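Local coordinates for DNA topoisomerase 2-associated protein PAT1 (PDB 4OGP) that probably activates mRNA decapping and represses translation, its C-terminal domain helping to recruit decapping factors such as Dcp2 and the Lsm1-7 complex, at residues L95-T100 against L152-I157; G158-T163 against E229-Q234. One frame throughout, in Å; residues are numbered along the deposited sequence.

How the contacts relate
Contact 1 is largely buried and joins two loop-like turns, one leaving helix 91-96 and the other linking helix 149-153 to helix 156-170. Its chemistry is mainly polar: hydroxyls, main-chain groups and two waters. Contact 2, partly buried and nearer the centre of the chain, packs helix 156-170 against helix 230-241 through side chains, without a hydrogen bond between its segments. The two share helix 156-170, contact 1 taking its start and contact 2 its next turns, and they touch where K156 CA meets Y231 CE1 (3.6 Å). The N-cap residue of the shared helix, S155, belongs to contact 1.

Contact 1. Residues L95-T100 against L152-I157; sequences LSSYKT and LTTSKI
S97 and T154 meet through their hydroxyls: S97 OG donates to T154 OG1 over a short 2.6 Å. T154 OG1 in turn bonds to F151 O, three residues back in helix 149-153, so the two hydroxyls form a relay. S97 OG lies anti to its backbone N (chi1 163°), which leaves it beside the carbonyl carbon, where it also accepts from K99 N at 2.9 Å. The main chain adds Y98 N to T154 O, a 3.2 Å bond with a nearly straight N-H...O angle of 160°. The same carbonyl takes a CA-H...O contact from S97 CA (3.4 Å) and accepts a hydrogen bond from a water that also donates to S96 O; a second water links S96 O to K156 N. These bonds lie where helix 91-96 ends and where the turn between helix 149-153 and helix 156-170 runs, in a largely helical, ARM-repeat-type domain. S97 is where the chain leaves helix 91-96, and its bond to K99 N makes an ST turn; S155 is the N-cap of helix 156-170, its OG accepting from G158 N while donating to L152 O. Where they touch, 96-99 and 154-157 run nearly antiparallel. Carbon contacts fill in around the bonds. The Y98 side chain crosses that of T154 at about a right angle, its CE2 3.5 Å from T154 CB, and Y98 OH reaches onward to L207 O. S96 CB lies 3.6 Å from S155 CB. A methyl meets a hydroxyl where I157 CD1 comes to 3.2 Å from S96 OG, which bonds to I92 O in the preceding turn.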
loop_
_atom_site.group_PDB
_atom_site.type_symbol
_atom_site.label_atom_id
_atom_site.label_comp_id
_atom_site.label_asym_id
_atom_site.label_seq_id
_atom_site.Cartn_x
_atom_site.Cartn_y
_atom_site.Cartn_z
ATOM N N LEU A 95 0.233 -13.195 -3.550
ATOM C CA LEU A 95 1.242 -13.416 -2.521
ATOM C C LEU A 95 1.070 -12.433 -1.367
ATOM O O LEU A 95 1.311 -12.765 -0.196
ATOM C CB LEU A 95 2.649 -13.254 -3.106
ATOM C CG LEU A 95 3.286 -14.393 -3.898
ATOM C CD1 LEU A 95 4.818 -14.159 -3.942
ATOM C CD2 LEU A 95 2.963 -15.743 -3.288
ATOM N N SER A 96 0.655 -11.217 -1.705
ATOM C CA SER A 96 0.533 -10.130 -0.720
ATOM C C SER A 96 -0.643 -10.257 0.255
ATOM O O SER A 96 -0.562 -9.819 1.405
ATOM C CB SER A 96 0.445 -8.784 -1.447
ATOM O OG SER A 96 1.442 -8.704 -2.463
ATOM N N SER A 97 -1.744 -10.836 -0.201
ATOM C CA SER A 97 -2.937 -10.945 0.642
ATOM C C SER A 97 -2.789 -12.015 1.718
ATOM O O SER A 97 -2.358 -13.131 1.431
ATOM C CB SER A 97 -4.175 -11.242 -0.213
ATOM O OG SER A 97 -5.222 -11.734 0.607
ATOM N N TYR A 98 -3.167 -11.683 2.951
ATOM C CA TYR A 98 -3.161 -12.665 4.034
ATOM C C TYR A 98 -4.247 -13.734 3.852
ATOM O O TYR A 98 -4.232 -14.768 4.525
ATOM C CB TYR A 98 -3.331 -11.987 5.394
ATOM C CG TYR A 98 -4.719 -11.401 5.658
ATOM C CD1 TYR A 98 -5.803 -12.218 5.998
ATOM C CD2 TYR A 98 -4.931 -10.028 5.609
ATOM C CE1 TYR A 98 -7.055 -11.691 6.249
ATOM C CE2 TYR A 98 -6.185 -9.490 5.864
ATOM C CZ TYR A 98 -7.240 -10.329 6.183
ATOM O OH TYR A 98 -8.482 -9.789 6.430
ATOM N N LYS A 99 -5.207 -13.465 2.972
ATOM C CA LYS A 99 -6.257 -14.436 2.677
ATOM C C LYS A 99 -5.747 -15.531 1.745
ATOM O O LYS A 99 -5.754 -16.710 2.091
ATOM C CB LYS A 99 -7.489 -13.749 2.050
ATOM C CG LYS A 99 -8.527 -13.292 3.060
ATOM C CD LYS A 99 -9.852 -12.916 2.383
ATOM C CE LYS A 99 -10.602 -14.137 1.845
ATOM N NZ LYS A 99 -11.955 -13.783 1.294
ATOM N N THR A 100 -5.301 -15.140 0.556
ATOM C CA THR A 100 -4.774 -16.114 -0.389
ATOM C C THR A 100 -3.403 -16.689 -0.007
ATOM O O THR A 100 -3.059 -17.778 -0.458
ATOM C CB THR A 100 -4.777 -15.571 -1.830
ATOM O OG1 THR A 100 -4.181 -14.272 -1.859
ATOM C CG2 THR A 100 -6.230 -15.448 -2.339
ATOM N N LEU A 152 -8.435 -6.491 -2.111
ATOM C CA LEU A 152 -7.253 -5.629 -2.215
ATOM C C LEU A 152 -6.805 -5.088 -0.856
ATOM O O LEU A 152 -5.610 -4.886 -0.618
ATOM C CB LEU A 152 -7.512 -4.455 -3.167
ATOM C CG LEU A 152 -7.497 -4.759 -4.661
ATOM C CD1 LEU A 152 -7.682 -3.491 -5.459
ATOM C CD2 LEU A 152 -6.197 -5.441 -5.032
ATOM N N THR A 153 -7.768 -4.834 0.026
ATOM C CA THR A 153 -7.465 -4.281 1.347
ATOM C C THR A 153 -6.861 -5.321 2.293
ATOM O O THR A 153 -6.395 -4.963 3.380
ATOM C CB THR A 153 -8.705 -3.611 2.017
ATOM O OG1 THR A 153 -9.655 -4.612 2.406
ATOM C CG2 THR A 153 -9.356 -2.592 1.086
ATOM N N THR A 154 -6.864 -6.596 1.881
ATOM C CA THR A 154 -6.205 -7.656 2.649
ATOM C C THR A 154 -4.718 -7.747 2.288
ATOM O O THR A 154 -3.992 -8.599 2.799
ATOM C CB THR A 154 -6.874 -9.049 2.468
ATOM O OG1 THR A 154 -6.575 -9.577 1.164
ATOM C CG2 THR A 154 -8.391 -8.944 2.649
ATOM N N SER A 155 -4.262 -6.846 1.429
ATOM C CA SER A 155 -2.833 -6.732 1.173
ATOM C C SER A 155 -2.302 -5.344 1.508
ATOM O O SER A 155 -2.951 -4.329 1.257
ATOM C CB SER A 155 -2.522 -7.083 -0.280
ATOM O OG SER A 155 -2.936 -6.048 -1.148
ATOM N N LYS A 156 -1.100 -5.308 2.067
ATOM C CA LYS A 156 -0.433 -4.050 2.391
ATOM C C LYS A 156 -0.339 -3.186 1.146
ATOM O O LYS A 156 -0.509 -1.962 1.190
ATOM C CB LYS A 156 0.961 -4.340 2.943
ATOM C CG LYS A 156 1.796 -3.117 3.241
ATOM C CD LYS A 156 2.933 -3.465 4.189
ATOM C CE LYS A 156 3.969 -2.341 4.252
ATOM N NZ LYS A 156 3.439 -1.008 4.658
ATOM N N ILE A 157 -0.105 -3.852 0.026
ATOM C CA ILE A 157 0.059 -3.185 -1.252
ATOM C C ILE A 157 -1.240 -2.510 -1.687
ATOM O O ILE A 157 -1.241 -1.344 -2.063
ATOM C CB ILE A 157 0.531 -4.196 -2.340
ATOM C CG1 ILE A 157 1.768 -4.960 -1.831
ATOM C CG2 ILE A 157 0.769 -3.473 -3.656
ATOM C CD1 ILE A 157 2.577 -5.733 -2.907
HETATM O O HOH W 1 -1.308 -8.764 4.151
HETATM O O HOH W 2 1.289 -7.386 1.827
#

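Contact 2. Residues G158-T163 against E229-Q234; sequences GLNLIT and EAYIWQ
The Y231 ring is met obliquely across the helix pair by L159 and N160, neither squarely on a face nor at an edge. L159 reaches it with one methyl, CD2, 4.0 Å from Y231 CE1, and the two side chains cross at about a right angle. The N160 amide, its plane 69° from that of the ring, brings OD1 to 3.4 Å from Y231 CB, so the carbonyl end rests on the root of the tyrosine. I232 CG1, from the next residue of the ring's own helix, sits 3.6 Å above one face of Y231, offset toward the rim; toward the rim of the other face lies the ammonium of K156, from the start of helix 156-170, in a cation-pi contact. The other end of the amide is held from outside: N160 ND2 bonds to Q116 OE1 of helix 106-127, which fixes which way the group is turned. Y231 CG sits between its backbone N and carbonyl carbon (chi1 73°), tolerated this early in helix 230-241, and the ring thereby leans back toward the start of helix 156-170. L159 CD2 also approaches I232 CG1 at 4.5 Å. These are neighbouring helices of the ARM-repeat-type domain, their segments inclined by 38° with axes 9.6 Å apart. With no directional bond between the segments, their fit rests on van der Waals contact, mainly of L159 with Y231 and I232, while N160 ND2 finds its partner on helix 106-127 and K156 adds a charged contact to the ring.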
loop_
_atom_site.group_PDB
_atom_site.type_symbol
_atom_site.label_atom_id
_atom_site.label_comp_id
_atom_site.label_asym_id
_atom_site.label_seq_id
_atom_site.Cartn_x
_atom_site.Cartn_y
_atom_site.Cartn_z
ATOM N N GLY A 158 -2.348 -3.251 -1.636
ATOM C CA GLY A 158 -3.640 -2.688 -2.001
ATOM C C GLY A 158 -4.057 -1.569 -1.065
ATOM O O GLY A 158 -4.487 -0.501 -1.498
ATOM N N LEU A 159 -3.914 -1.807 0.228
ATOM C CA LEU A 159 -4.212 -0.776 1.220
ATOM C C LEU A 159 -3.405 0.491 0.947
ATOM O O LEU A 159 -3.971 1.577 0.800
ATOM C CB LEU A 159 -3.906 -1.284 2.629
ATOM C CG LEU A 159 -4.926 -1.075 3.744
ATOM C CD1 LEU A 159 -6.338 -1.067 3.216
ATOM C CD2 LEU A 159 -4.761 -2.186 4.757
ATOM N N ASN A 160 -2.087 0.353 0.857
ATOM C CA ASN A 160 -1.232 1.516 0.610
ATOM C C ASN A 160 -1.579 2.249 -0.668
ATOM O O ASN A 160 -1.559 3.470 -0.708
ATOM C CB ASN A 160 0.238 1.118 0.583
ATOM C CG ASN A 160 0.748 0.728 1.940
ATOM O OD1 ASN A 160 0.275 1.227 2.954
ATOM N ND2 ASN A 160 1.718 -0.179 1.971
ATOM N N LEU A 161 -1.899 1.494 -1.707
ATOM C CA LEU A 161 -2.243 2.091 -2.994
ATOM C C LEU A 161 -3.476 2.971 -2.858
ATOM O O LEU A 161 -3.507 4.110 -3.340
ATOM C CB LEU A 161 -2.488 1.013 -4.053
ATOM C CG LEU A 161 -3.148 1.571 -5.314
ATOM C CD1 LEU A 161 -2.289 2.652 -5.961
ATOM C CD2 LEU A 161 -3.460 0.474 -6.306
ATOM N N ILE A 162 -4.497 2.437 -2.199
ATOM C CA ILE A 162 -5.692 3.221 -1.957
ATOM C C ILE A 162 -5.397 4.488 -1.151
ATOM O O ILE A 162 -5.865 5.570 -1.502
ATOM C CB ILE A 162 -6.799 2.387 -1.289
ATOM C CG1 ILE A 162 -7.266 1.297 -2.255
ATOM C CG2 ILE A 162 -7.962 3.278 -0.884
ATOM C CD1 ILE A 162 -7.794 0.046 -1.591
ATOM N N THR A 163 -4.620 4.387 -0.081
ATOM C CA THR A 163 -4.442 5.596 0.714
ATOM C C THR A 163 -3.578 6.617 0.001
ATOM O O THR A 163 -3.729 7.799 0.229
ATOM C CB THR A 163 -3.962 5.356 2.159
ATOM O OG1 THR A 163 -2.701 5.994 2.376
ATOM C CG2 THR A 163 -3.843 3.926 2.441
ATOM N N GLU A 229 1.662 -2.005 12.203
ATOM C CA GLU A 229 0.410 -1.818 11.494
ATOM C C GLU A 229 0.137 -0.346 11.212
ATOM O O GLU A 229 -1.021 0.032 10.992
ATOM C CB GLU A 229 -0.752 -2.444 12.280
ATOM C CG GLU A 229 -0.651 -3.968 12.429
ATOM C CD GLU A 229 -1.910 -4.599 13.027
ATOM O OE1 GLU A 229 -2.528 -3.981 13.921
ATOM O OE2 GLU A 229 -2.290 -5.713 12.591
ATOM N N ALA A 230 1.193 0.479 11.215
ATOM C CA ALA A 230 1.050 1.917 10.924
ATOM C C ALA A 230 0.300 2.150 9.612
ATOM O O ALA A 230 -0.511 3.073 9.510
ATOM C CB ALA A 230 2.428 2.614 10.871
ATOM N N TYR A 231 0.556 1.292 8.621
ATOM C CA TYR A 231 -0.088 1.413 7.316
ATOM C C TYR A 231 -1.601 1.179 7.410
ATOM O O TYR A 231 -2.368 1.703 6.605
ATOM C CB TYR A 231 0.543 0.451 6.297
ATOM C CG TYR A 231 0.187 -1.010 6.496
ATOM C CD1 TYR A 231 -0.681 -1.661 5.621
ATOM C CD2 TYR A 231 0.712 -1.733 7.559
ATOM C CE1 TYR A 231 -1.012 -3.004 5.800
ATOM C CE2 TYR A 231 0.390 -3.066 7.750
ATOM C CZ TYR A 231 -0.468 -3.701 6.869
ATOM O OH TYR A 231 -0.799 -5.024 7.080
ATOM N N ILE A 232 -2.027 0.382 8.382
ATOM C CA ILE A 232 -3.459 0.128 8.553
ATOM C C ILE A 232 -4.143 1.368 9.104
ATOM O O ILE A 232 -5.154 1.815 8.583
ATOM C CB ILE A 232 -3.730 -1.056 9.492
ATOM C CG1 ILE A 232 -3.102 -2.344 8.928
ATOM C CG2 ILE A 232 -5.242 -1.216 9.704
ATOM C CD1 ILE A 232 -3.274 -3.582 9.822
ATOM N N TRP A 233 -3.568 1.940 10.157
ATOM C CA TRP A 233 -4.159 3.123 10.777
ATOM C C TRP A 233 -4.061 4.344 9.873
ATOM O O TRP A 233 -4.886 5.257 9.934
ATOM C CB TRP A 233 -3.508 3.383 12.129
ATOM C CG TRP A 233 -3.821 2.308 13.113
ATOM C CD1 TRP A 233 -2.987 1.324 13.541
ATOM C CD2 TRP A 233 -5.066 2.102 13.783
ATOM N NE1 TRP A 233 -3.626 0.520 14.444
ATOM C CE2 TRP A 233 -4.909 0.972 14.611
ATOM C CE3 TRP A 233 -6.300 2.758 13.762
ATOM C CZ2 TRP A 233 -5.940 0.478 15.407
ATOM C CZ3 TRP A 233 -7.321 2.278 14.559
ATOM C CH2 TRP A 233 -7.133 1.141 15.372
ATOM N N GLN A 234 -3.038 4.356 9.032
ATOM C CA GLN A 234 -2.828 5.453 8.093
ATOM C C GLN A 234 -3.951 5.428 7.061
ATOM O O GLN A 234 -4.542 6.463 6.726
ATOM C CB GLN A 234 -1.453 5.305 7.416
ATOM C CG GLN A 234 -1.174 6.340 6.341
ATOM C CD GLN A 234 -1.324 7.766 6.855
ATOM O OE1 GLN A 234 -0.445 8.288 7.553
ATOM N NE2 GLN A 234 -2.443 8.402 6.515
#